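Local coordinates for protein redox-sensing transcriptional repressor Rex (Thermus thermophilus, PDB 2DT5) that probably represses transcription as a DNA-binding homodimer that responds to the cellular NADH/NAD(+) redox state, at residues R79-C84 / R140-L145. The protein carries 1 engineered substitution. Numbering follows the deposited sequence.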
ATOM      1  N   ARG B  79      17.467   5.716 -12.375  1.00 35.49           N
ATOM      2  CA  ARG B  79      17.609   4.810 -13.506  1.00 41.73           C
ATOM      3  C   ARG B  79      16.252   4.804 -14.216  1.00 43.29           C
ATOM      4  O   ARG B  79      15.268   5.269 -13.652  1.00 39.56           O
ATOM      5  CB  ARG B  79      17.914   3.393 -13.014  1.00 45.98           C
ATOM      6  CG  ARG B  79      19.283   3.210 -12.389  1.00 47.08           C
ATOM      7  CD  ARG B  79      19.324   1.919 -11.614  1.00 49.95           C
ATOM      8  NE  ARG B  79      20.673   1.562 -11.171  1.00 59.61           N
ATOM      9  CZ  ARG B  79      21.587   0.986 -11.949  1.00 60.55           C
ATOM     10  NH1 ARG B  79      21.302   0.702 -13.213  1.00 60.07           N
ATOM     11  NH2 ARG B  79      22.778   0.668 -11.458  1.00 58.77           N
ATOM     12  N   LYS B  80      16.200   4.313 -15.451  1.00 39.62           N
ATOM     13  CA  LYS B  80      14.929   4.220 -16.152  1.00 41.49           C
ATOM     14  C   LYS B  80      14.659   2.729 -16.313  1.00 41.10           C
ATOM     15  O   LYS B  80      15.307   2.067 -17.119  1.00 39.81           O
ATOM     16  CB  LYS B  80      14.989   4.898 -17.522  1.00 47.18           C
ATOM     17  CG  LYS B  80      13.652   4.852 -18.270  1.00 52.14           C
ATOM     18  CD  LYS B  80      13.758   5.390 -19.698  1.00 60.50           C
ATOM     19  CE  LYS B  80      14.061   6.886 -19.734  1.00 62.05           C
ATOM     20  NZ  LYS B  80      12.977   7.691 -19.097  1.00 64.94           N
ATOM     21  N   TRP B  81      13.727   2.194 -15.525  1.00 36.55           N
ATOM     22  CA  TRP B  81      13.401   0.772 -15.597  1.00 34.33           C
ATOM     23  C   TRP B  81      12.328   0.452 -16.632  1.00 36.52           C
ATOM     24  O   TRP B  81      11.370   1.204 -16.802  1.00 34.19           O
ATOM     25  CB  TRP B  81      12.907   0.258 -14.247  1.00 30.09           C
ATOM     26  CG  TRP B  81      13.890   0.371 -13.129  1.00 34.97           C
ATOM     27  CD1 TRP B  81      14.054   1.431 -12.276  1.00 32.68           C
ATOM     28  CD2 TRP B  81      14.798  -0.648 -12.684  1.00 28.72           C
ATOM     29  NE1 TRP B  81      15.010   1.127 -11.321  1.00 33.14           N
ATOM     30  CE2 TRP B  81      15.483  -0.138 -11.554  1.00 27.94           C
ATOM     31  CE3 TRP B  81      15.110  -1.939 -13.140  1.00 30.84           C
ATOM     32  CZ2 TRP B  81      16.439  -0.884 -10.858  1.00 32.94           C
ATOM     33  CZ3 TRP B  81      16.070  -2.682 -12.446  1.00 35.90           C
ATOM     34  CH2 TRP B  81      16.727  -2.141 -11.318  1.00 31.52           C
ATOM     35  N   GLY B  82      12.485  -0.674 -17.315  1.00 30.09           N
ATOM     36  CA  GLY B  82      11.494  -1.075 -18.300  1.00 31.48           C
ATOM     37  C   GLY B  82      10.473  -1.991 -17.640  1.00 34.30           C
ATOM     38  O   GLY B  82      10.846  -2.983 -17.004  1.00 35.83           O
ATOM     39  N   LEU B  83       9.189  -1.664 -17.763  1.00 33.97           N
ATOM     40  CA  LEU B  83       8.154  -2.496 -17.154  1.00 31.80           C
ATOM     41  C   LEU B  83       7.202  -3.091 -18.186  1.00 36.12           C
ATOM     42  O   LEU B  83       7.182  -2.691 -19.351  1.00 32.48           O
ATOM     43  CB  LEU B  83       7.262  -1.717 -16.146  1.00 35.29           C
ATOM     44  CG  LEU B  83       7.811  -0.663 -15.181  1.00 38.50           C
ATOM     45  CD1 LEU B  83       6.713  -0.250 -14.214  1.00 32.42           C
ATOM     46  CD2 LEU B  83       9.022  -1.175 -14.436  1.00 39.38           C
ATOM     47  N   CYS B  84       6.415  -4.041 -17.768  1.00 31.75           N
ATOM     48  CA  CYS B  84       5.403  -4.625 -18.617  1.00 32.55           C
ATOM     49  C   CYS B  84       4.249  -5.003 -17.720  1.00 30.15           C
ATOM     50  O   CYS B  84       4.392  -5.140 -16.503  1.00 31.97           O
ATOM     51  CB  CYS B  84       5.938  -5.848 -19.360  1.00 28.89           C
ATOM     52  SG  CYS B  84       6.231  -7.303 -18.303  1.00 35.65           S
ATOM     53  N   ARG B 140      15.291  -5.440 -22.198  1.00 41.98           N
ATOM     54  CA  ARG B 140      14.355  -4.328 -22.349  1.00 41.05           C
ATOM     55  C   ARG B 140      13.358  -4.146 -21.212  1.00 39.15           C
ATOM     56  O   ARG B 140      12.925  -3.029 -20.949  1.00 43.46           O
ATOM     57  CB  ARG B 140      13.585  -4.469 -23.658  1.00 44.40           C
ATOM     58  CG  ARG B 140      14.401  -4.144 -24.901  1.00 55.75           C
ATOM     59  CD  ARG B 140      13.738  -4.691 -26.158  1.00 55.84           C
ATOM     60  NE  ARG B 140      12.436  -5.295 -25.879  1.00 62.84           N
ATOM     61  CZ  ARG B 140      11.299  -4.620 -25.732  1.00 58.06           C
ATOM     62  NH1 ARG B 140      11.279  -3.297 -25.844  1.00 60.37           N
ATOM     63  NH2 ARG B 140      10.183  -5.277 -25.450  1.00 47.20           N
ATOM     64  N   ILE B 141      12.997  -5.240 -20.547  1.00 33.55           N
ATOM     65  CA  ILE B 141      12.028  -5.195 -19.471  1.00 37.87           C
ATOM     66  C   ILE B 141      12.519  -5.932 -18.232  1.00 39.51           C
ATOM     67  O   ILE B 141      12.732  -7.146 -18.271  1.00 36.89           O
ATOM     68  CB  ILE B 141      10.716  -5.821 -19.935  1.00 41.16           C
ATOM     69  CG1 ILE B 141      10.183  -5.028 -21.135  1.00 37.62           C
ATOM     70  CG2 ILE B 141       9.720  -5.865 -18.775  1.00 39.97           C
ATOM     71  CD1 ILE B 141       9.003  -5.668 -21.833  1.00 40.26           C
ATOM     72  N   GLU B 142      12.678  -5.205 -17.129  1.00 31.91           N
ATOM     73  CA  GLU B 142      13.167  -5.807 -15.901  1.00 31.95           C
ATOM     74  C   GLU B 142      12.084  -6.131 -14.872  1.00 32.96           C
ATOM     75  O   GLU B 142      12.217  -7.098 -14.119  1.00 27.65           O
ATOM     76  CB  GLU B 142      14.204  -4.895 -15.228  1.00 32.86           C
ATOM     77  CG  GLU B 142      15.473  -4.605 -16.022  1.00 32.58           C
ATOM     78  CD  GLU B 142      15.275  -3.587 -17.139  1.00 39.52           C
ATOM     79  OE1 GLU B 142      14.473  -2.646 -16.967  1.00 38.23           O
ATOM     80  OE2 GLU B 142      15.944  -3.712 -18.187  1.00 45.75           O
ATOM     81  N   ILE B 143      11.021  -5.330 -14.847  1.00 30.08           N
ATOM     82  CA  ILE B 143       9.941  -5.504 -13.873  1.00 33.68           C
ATOM     83  C   ILE B 143       8.576  -5.810 -14.510  1.00 32.18           C
ATOM     84  O   ILE B 143       8.172  -5.159 -15.467  1.00 31.87           O
ATOM     85  CB  ILE B 143       9.822  -4.218 -13.003  1.00 34.27           C
ATOM     86  CG1 ILE B 143      11.118  -4.037 -12.200  1.00 29.63           C
ATOM     87  CG2 ILE B 143       8.576  -4.270 -12.112  1.00 32.30           C
ATOM     88  CD1 ILE B 143      11.168  -2.777 -11.335  1.00 23.92           C
ATOM     89  N   ALA B 144       7.865  -6.792 -13.970  1.00 28.53           N
ATOM     90  CA  ALA B 144       6.562  -7.126 -14.521  1.00 31.91           C
ATOM     91  C   ALA B 144       5.456  -6.893 -13.504  1.00 31.08           C
ATOM     92  O   ALA B 144       5.595  -7.264 -12.345  1.00 29.92           O
ATOM     93  CB  ALA B 144       6.537  -8.594 -14.989  1.00 28.61           C
ATOM     94  N   LEU B 145       4.366  -6.266 -13.944  1.00 25.67           N
ATOM     95  CA  LEU B 145       3.197  -6.031 -13.086  1.00 26.23           C
ATOM     96  C   LEU B 145       2.248  -7.199 -13.398  1.00 27.53           C
ATOM     97  O   LEU B 145       1.697  -7.297 -14.506  1.00 25.41           O
ATOM     98  CB  LEU B 145       2.538  -4.672 -13.417  1.00 26.16           C
ATOM     99  CG  LEU B 145       3.141  -3.430 -12.727  1.00 31.90           C
ATOM    100  CD1 LEU B 145       4.630  -3.374 -12.964  1.00 30.81           C
ATOM    101  CD2 LEU B 145       2.472  -2.148 -13.253  1.00 27.08           C
TER
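Cys84, Leu83 and Ile143 carry the parallel pairing of residues 79-84 with 140-145, which include the starts of strands 81-86 and 143-146, two inner strands of the NAD-binding Rossmann domain. The register sets Leu83 beside Ile143 and Cys84 beside Ala144. Cys84 N donates to Ile143 O (3.1 Å) and Cys84 O accepts from Leu145 N (2.8 Å), so its peptide groups bond to the residues flanking Ala144. On the sheet face of Cys84 and Ala144, Cys84 SG lies 3.6 Å from Ala144 CB; with chi1 at 71°, the sulfur stands between its own backbone N and carbonyl carbon, where it meets that methyl. Ile141 closes over the same cysteine, CG2 reaching both CB and SG. Leu83 and Ile143 run side by side on the other face, pointing the same way, and Leu83 CD2 presses tightly on Ile143 CB at 3.5 Å. The second methyl, Leu83 CD1, meets Leu145 CD1 at 4.0 Å, extending the apolar row toward the end where NAD binds. Where the strand pairing begins, Gly82 O takes two bonds: Ile143 N comes almost straight on, whereas Glu142 N is tilted 26° from the carbonyl plane. Glu142 bends back at chi2 (77°), which brings Glu142 OE1 to within 2.8 Å of Gly82 N in a nearly straight bond; the carboxylate appears to take the place of a backbone acceptor here. Its CB sits at the edge of the Trp81 ring, near CE3, while Ile143 CD1 approaches the ring obliquely; Trp81 NE1 bonds to Gly76 O. Leu193, Ser197 and Ile200 of the second subunit pack on Leu83, Trp81 and Ile143, respectively. Within the mixed sheet, strand 81-86 is flanked on its other side by 105-112, and strand 143-146 by 167-170; strand 81-86 leads into the predicted glycine-rich NAD(+)-binding segment 87-92, which runs into helix 90-96.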